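Local coordinates for protein putative protease (Parabacteroides distasonis ATCC 8503, PDB 3KD4) that is of unknown function but, as a putative exported protease, may hydrolyse peptide bonds, at residues Val49-Phe54 and Tyr93-Glu98; Asn77-Val82 and Lys97-Val102. All blocks are in the same frame, centred on the assembly; numbering follows the deposited sequence.

Contact 1: Val49-Phe54 and Tyr93-Glu98; sequences VYNPDF and YNQLKE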
loop_
_atom_site.group_PDB
_atom_site.type_symbol
_atom_site.label_atom_id
_atom_site.label_comp_id
_atom_site.label_asym_id
_atom_site.label_seq_id
_atom_site.Cartn_x
_atom_site.Cartn_y
_atom_site.Cartn_z
ATOM N N VAL A 49 4.647 -13.570 12.729
ATOM C CA VAL A 49 3.417 -14.162 12.207
ATOM C C VAL A 49 3.697 -15.468 11.459
ATOM O O VAL A 49 4.642 -15.547 10.698
ATOM C CB VAL A 49 2.709 -13.131 11.290
ATOM C CG1 VAL A 49 1.462 -13.741 10.642
ATOM C CG2 VAL A 49 2.294 -11.855 12.134
ATOM N N TYR A 50 2.900 -16.510 11.681
ATOM C CA TYR A 50 3.076 -17.739 10.927
ATOM C C TYR A 50 1.811 -18.550 10.892
ATOM O O TYR A 50 0.859 -18.292 11.645
ATOM C CB TYR A 50 4.239 -18.576 11.476
ATOM C CG TYR A 50 4.021 -19.078 12.886
ATOM C CD1 TYR A 50 4.111 -18.226 13.982
ATOM C CD2 TYR A 50 3.739 -20.413 13.121
ATOM C CE1 TYR A 50 3.884 -18.713 15.302
ATOM C CE2 TYR A 50 3.540 -20.901 14.410
ATOM C CZ TYR A 50 3.581 -20.051 15.480
ATOM O OH TYR A 50 3.390 -20.597 16.737
ATOM N N ASN A 51 1.808 -19.543 9.999
ATOM C CA ASN A 51 0.647 -20.410 9.838
ATOM C C ASN A 51 0.960 -21.808 10.352
ATOM O O ASN A 51 1.634 -22.589 9.672
ATOM C CB ASN A 51 0.276 -20.456 8.355
ATOM C CG ASN A 51 -0.978 -21.274 8.091
ATOM O OD1 ASN A 51 -1.471 -21.937 8.966
ATOM N ND2 ASN A 51 -1.472 -21.232 6.877
ATOM N N PRO A 52 0.456 -22.154 11.534
ATOM C CA PRO A 52 0.811 -23.418 12.133
ATOM C C PRO A 52 0.278 -24.647 11.422
ATOM O O PRO A 52 0.720 -25.735 11.740
ATOM C CB PRO A 52 0.187 -23.349 13.528
ATOM C CG PRO A 52 -0.783 -22.281 13.493
ATOM C CD PRO A 52 -0.419 -21.352 12.411
ATOM N N ASP A 53 -0.633 -24.510 10.474
ATOM C CA ASP A 53 -0.998 -25.679 9.677
ATOM C C ASP A 53 0.199 -26.215 8.866
ATOM O O ASP A 53 0.234 -27.393 8.557
ATOM C CB ASP A 53 -2.128 -25.373 8.729
ATOM C CG ASP A 53 -3.459 -25.153 9.431
ATOM O OD1 ASP A 53 -3.606 -25.464 10.627
ATOM O OD2 ASP A 53 -4.361 -24.624 8.759
ATOM N N PHE A 54 1.154 -25.356 8.510
ATOM C CA PHE A 54 2.324 -25.800 7.751
ATOM C C PHE A 54 3.641 -25.289 8.281
ATOM O O PHE A 54 4.714 -25.671 7.756
ATOM C CB PHE A 54 2.195 -25.330 6.303
ATOM C CG PHE A 54 1.007 -25.931 5.574
ATOM C CD1 PHE A 54 -0.250 -25.367 5.680
ATOM C CD2 PHE A 54 1.160 -27.068 4.794
ATOM C CE1 PHE A 54 -1.352 -25.950 5.022
ATOM C CE2 PHE A 54 0.055 -27.635 4.128
ATOM C CZ PHE A 54 -1.177 -27.074 4.245
ATOM N N TYR A 93 -9.527 -18.365 8.913
ATOM C CA TYR A 93 -8.112 -18.078 9.206
ATOM C C TYR A 93 -7.791 -18.001 10.674
ATOM O O TYR A 93 -6.761 -17.444 11.077
ATOM C CB TYR A 93 -7.716 -16.753 8.561
ATOM C CG TYR A 93 -8.103 -16.762 7.146
ATOM C CD1 TYR A 93 -7.386 -17.508 6.221
ATOM C CD2 TYR A 93 -9.264 -16.112 6.730
ATOM C CE1 TYR A 93 -7.773 -17.554 4.938
ATOM C CE2 TYR A 93 -9.648 -16.155 5.437
ATOM C CZ TYR A 93 -8.908 -16.871 4.550
ATOM O OH TYR A 93 -9.302 -16.895 3.254
ATOM N N ASN A 94 -8.664 -18.571 11.488
ATOM C CA ASN A 94 -8.517 -18.440 12.920
ATOM C C ASN A 94 -7.402 -19.321 13.478
ATOM O O ASN A 94 -7.121 -19.236 14.652
ATOM C CB ASN A 94 -9.860 -18.702 13.645
ATOM C CG ASN A 94 -10.286 -20.151 13.607
ATOM O OD1 ASN A 94 -9.589 -21.036 13.091
ATOM N ND2 ASN A 94 -11.456 -20.409 14.179
ATOM N N GLN A 95 -6.763 -20.153 12.649
ATOM C CA GLN A 95 -5.577 -20.890 13.103
ATOM C C GLN A 95 -4.280 -20.030 13.064
ATOM O O GLN A 95 -3.290 -20.386 13.699
ATOM C CB GLN A 95 -5.405 -22.208 12.332
ATOM C CG GLN A 95 -4.570 -22.176 11.039
ATOM C CD GLN A 95 -5.138 -21.322 9.900
ATOM O OE1 GLN A 95 -6.272 -20.830 9.964
ATOM N NE2 GLN A 95 -4.324 -21.130 8.842
ATOM N N LEU A 96 -4.295 -18.899 12.347
ATOM C CA LEU A 96 -3.083 -18.104 12.172
ATOM C C LEU A 96 -2.571 -17.596 13.501
ATOM O O LEU A 96 -3.363 -17.358 14.400
ATOM C CB LEU A 96 -3.317 -16.966 11.208
ATOM C CG LEU A 96 -3.591 -17.398 9.756
ATOM C CD1 LEU A 96 -3.847 -16.131 8.926
ATOM C CD2 LEU A 96 -2.465 -18.266 9.195
ATOM N N LYS A 97 -1.243 -17.521 13.637
ATOM C CA LYS A 97 -0.589 -17.106 14.876
ATOM C C LYS A 97 0.368 -15.963 14.719
ATOM O O LYS A 97 1.068 -15.821 13.688
ATOM C CB LYS A 97 0.169 -18.244 15.505
ATOM C CG LYS A 97 -0.692 -19.409 15.891
ATOM C CD LYS A 97 -1.417 -19.184 17.153
ATOM C CE LYS A 97 -2.477 -20.279 17.421
ATOM N NZ LYS A 97 -3.211 -19.940 18.689
ATOM N N GLU A 98 0.399 -15.142 15.765
ATOM C CA GLU A 98 1.396 -14.102 15.928
ATOM C C GLU A 98 1.995 -14.260 17.304
ATOM O O GLU A 98 1.290 -14.113 18.301
ATOM C CB GLU A 98 0.750 -12.728 15.776
ATOM C CG GLU A 98 1.651 -11.543 16.103
ATOM C CD GLU A 98 1.057 -10.236 15.653
ATOM O OE1 GLU A 98 -0.079 -10.218 15.173
ATOM O OE2 GLU A 98 1.718 -9.208 15.758
#
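Y50 and K97 face each other as an antiparallel hydrogen-bonded pair where strand 45-50 runs out against the start of strand 97-102, at one end of a three-stranded antiparallel sheet. The backbone bonds come first: Y50 N gives its hydrogen to K97 O at 2.8 Å, and K97 N returns one to Y50 O. One residue back, V49 and E98 form the neighbouring non-hydrogen-bonded pair, and V49 CA points a hydrogen at the same K97 O.

Apolar contacts line both faces. K97 CB sits over one face of the Y50 ring, offset toward the rim and 3.7 Å from CE1, a CH-pi contact. With chi1 of Y50 at 64°, CG lies between the backbone N and the carbonyl carbon, which stands the ring up beside K97; its OH probably hydrogen-bonds E81. The P52 ring packs on the next carbon of K97, its CG 3.7 Å from K97 CG. On the face of V49 and E98, V49 CG2 leans on the aliphatic part of E98, whose OE1 is hydrogen-bonded to a glycerol, probably from the crystallisation liquor.

Beyond the strands the link passes to side-chain amides. The type I turn from Y93 to L96 presents Q95, and L96 CD2 packs 3.5 Å from N51 CG. The D53 carboxylate and the Q95 amide are turned nearly parallel (11°) where the two side chains cross, with D53 OD2 3.4 Å from Q95 CG. The buried N51 ND2 is bonded to Y124 OH, which helps fix the amide's rotation. N51 OD1 is gripped twice from opposite faces of its plane: D53 N closes an Asx turn at 3.1 Å, while Q95 NE2 donates at 3.0 Å, its N-H directed at OD1 within the plane of its own amide.

Contact 2: Asn77-Val82 and Lys97-Val102; sequences NAFVEV and KEMVVV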
loop_
_atom_site.group_PDB
_atom_site.type_symbol
_atom_site.label_atom_id
_atom_site.label_comp_id
_atom_site.label_asym_id
_atom_site.label_seq_id
_atom_site.Cartn_x
_atom_site.Cartn_y
_atom_site.Cartn_z
ATOM N N ASN A 77 7.139 -16.569 30.253
ATOM C CA ASN A 77 5.894 -15.804 30.333
ATOM C C ASN A 77 5.923 -14.469 29.566
ATOM O O ASN A 77 4.934 -13.782 29.522
ATOM C CB ASN A 77 5.469 -15.615 31.792
ATOM C CG ASN A 77 6.466 -14.823 32.592
ATOM O OD1 ASN A 77 7.319 -14.118 32.039
ATOM N ND2 ASN A 77 6.359 -14.917 33.930
ATOM N N ALA A 78 7.052 -14.145 28.928
ATOM C CA ALA A 78 7.159 -12.978 28.056
ATOM C C ALA A 78 6.918 -13.360 26.578
ATOM O O ALA A 78 7.010 -12.507 25.707
ATOM C CB ALA A 78 8.510 -12.300 28.257
ATOM N N PHE A 79 6.610 -14.634 26.303
ATOM C CA PHE A 79 6.202 -15.067 24.963
ATOM C C PHE A 79 4.690 -15.274 24.933
ATOM O O PHE A 79 4.185 -16.173 25.624
ATOM C CB PHE A 79 6.921 -16.373 24.532
ATOM C CG PHE A 79 8.423 -16.244 24.402
ATOM C CD1 PHE A 79 9.241 -16.365 25.514
ATOM C CD2 PHE A 79 9.008 -16.031 23.175
ATOM C CE1 PHE A 79 10.652 -16.276 25.403
ATOM C CE2 PHE A 79 10.388 -15.913 23.053
ATOM C CZ PHE A 79 11.216 -16.048 24.177
ATOM N N VAL A 80 3.956 -14.443 24.187
ATOM C CA VAL A 80 2.512 -14.550 24.168
ATOM C C VAL A 80 2.041 -14.737 22.749
ATOM O O VAL A 80 2.339 -13.923 21.896
ATOM C CB VAL A 80 1.811 -13.321 24.787
ATOM C CG1 VAL A 80 0.280 -13.564 24.870
ATOM C CG2 VAL A 80 2.411 -13.015 26.157
ATOM N N GLU A 81 1.262 -15.793 22.512
ATOM C CA GLU A 81 0.728 -16.066 21.186
ATOM C C GLU A 81 -0.688 -15.559 21.063
ATOM O O GLU A 81 -1.480 -15.726 21.977
ATOM C CB GLU A 81 0.822 -17.571 20.900
ATOM C CG GLU A 81 1.542 -17.839 19.580
ATOM C CD GLU A 81 2.098 -19.228 19.437
ATOM O OE1 GLU A 81 1.504 -20.159 20.044
ATOM O OE2 GLU A 81 3.130 -19.370 18.702
ATOM N N VAL A 82 -0.985 -14.872 19.964
ATOM C CA VAL A 82 -2.273 -14.211 19.737
ATOM C C VAL A 82 -2.660 -14.388 18.282
ATOM O O VAL A 82 -1.830 -14.840 17.484
ATOM C CB VAL A 82 -2.193 -12.687 20.076
ATOM C CG1 VAL A 82 -1.670 -12.497 21.499
ATOM C CG2 VAL A 82 -1.330 -11.861 19.039
ATOM N N LYS A 97 -1.243 -17.521 13.637
ATOM C CA LYS A 97 -0.589 -17.106 14.876
ATOM C C LYS A 97 0.368 -15.963 14.719
ATOM O O LYS A 97 1.068 -15.821 13.688
ATOM C CB LYS A 97 0.169 -18.244 15.505
ATOM C CG LYS A 97 -0.692 -19.409 15.891
ATOM C CD LYS A 97 -1.417 -19.184 17.153
ATOM C CE LYS A 97 -2.477 -20.279 17.421
ATOM N NZ LYS A 97 -3.211 -19.940 18.689
ATOM N N GLU A 98 0.399 -15.142 15.765
ATOM C CA GLU A 98 1.396 -14.102 15.928
ATOM C C GLU A 98 1.995 -14.260 17.304
ATOM O O GLU A 98 1.290 -14.113 18.301
ATOM C CB GLU A 98 0.750 -12.728 15.776
ATOM C CG GLU A 98 1.651 -11.543 16.103
ATOM C CD GLU A 98 1.057 -10.236 15.653
ATOM O OE1 GLU A 98 -0.079 -10.218 15.173
ATOM O OE2 GLU A 98 1.718 -9.208 15.758
HETATM N N MSE A 99 3.300 -14.552 17.341
HETATM C CA MSE A 99 4.042 -14.641 18.581
HETATM C C MSE A 99 4.514 -13.225 18.918
HETATM O O MSE A 99 5.180 -12.585 18.088
HETATM C CB MSE A 99 5.288 -15.531 18.430
HETATM C CG MSE A 99 6.217 -15.460 19.654
HETATM SE SE MSE A 99 5.411 -16.217 21.165
HETATM C CE MSE A 99 5.600 -18.121 20.755
ATOM N N VAL A 100 4.175 -12.764 20.118
ATOM C CA VAL A 100 4.651 -11.472 20.623
ATOM C C VAL A 100 5.721 -11.779 21.668
ATOM O O VAL A 100 5.468 -12.469 22.662
ATOM C CB VAL A 100 3.505 -10.656 21.252
ATOM C CG1 VAL A 100 4.033 -9.303 21.841
ATOM C CG2 VAL A 100 2.374 -10.445 20.190
ATOM N N VAL A 101 6.941 -11.330 21.403
ATOM C CA VAL A 101 8.057 -11.464 22.330
ATOM C C VAL A 101 8.185 -10.129 23.075
ATOM O O VAL A 101 8.468 -9.108 22.452
ATOM C CB VAL A 101 9.345 -11.756 21.572
ATOM C CG1 VAL A 101 10.499 -12.017 22.530
ATOM C CG2 VAL A 101 9.153 -12.966 20.609
ATOM N N VAL A 102 7.985 -10.136 24.386
ATOM C CA VAL A 102 8.127 -8.907 25.185
ATOM C C VAL A 102 9.559 -8.855 25.690
ATOM O O VAL A 102 9.998 -9.722 26.440
ATOM C CB VAL A 102 7.142 -8.856 26.371
ATOM C CG1 VAL A 102 7.436 -7.614 27.284
ATOM C CG2 VAL A 102 5.682 -8.844 25.862
#
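M99 sets CG anti to its backbone N (chi1 171°) and then bends at chi2 and chi3, folding SE back toward F79 across the strand pair; F79, its CG beside the backbone N (chi1 -63°), lays its ring alongside V101. SE of this selenomethionine comes 3.7 Å from F79 CB and lies at the edge of the ring, near its plane, 5.4 Å from the centroid: a Met-aromatic contact made edge-on. V101 meets the same ring obliquely through both methyls, CG1 being 3.9 Å from F79 CE2. Replacing F79 by an alanine is likely to leave the selenium and the V101 methyls without their aromatic partner and to open a gap beside S62 of strand 55-65, which the F79 side chain also touches.

Farther along this face, M99 CE reaches the E81 carboxylate, 3.4 Å from OE2, an oxygen that probably also bonds Y50 OH. The E81 and K97 side chains cross at about a right angle, E81 CG against K97 CD; the ammonium and carboxylate stay apart, with E81 OE1 4.9 Å from K97 NZ, so any attraction is probably weak.

The reverse face carries V80, V82, E98 and V100. V82 CG2 touches both E98 CB and V100 CG2, the latter 4.1 Å away. At the far end A78 CB packs on V102 CB.

Five backbone bonds hold the strands. V80 and V100 exchange a reciprocal pair, as do V82 and E98, and V102 N adds one to A78 O at 2.9 Å. In the non-hydrogen-bonded pairs between them, F79 CA and E81 CA direct hydrogens at V100 O and E98 O. The axes of strands 79-82 and 97-102 lie 155° apart in direction, and the two thus form a regular antiparallel pair at one edge of a three-stranded sheet.

In the fold
Both contacts belong to one small antiparallel sheet in the DUF3857 region of the chain, with strand 97-102 in the middle, 45-50 along one side and 79-82 along the other. Along the chain, 49-54 comes first, then 77-82, and the segments 93-98 and 97-102 that both contacts end on overlap at K97 and E98. The centres of contacts 1 and 2 lie about 13 Å apart. Across the central strand they are tied by Y50 OH and E81 OE2, a probable hydrogen bond between the two outer strands. Contact 1 is partly buried and extends past the strand ends into turns; contact 2 lies at the surface. The late central strand thus joins two outer strands that precede it in sequence.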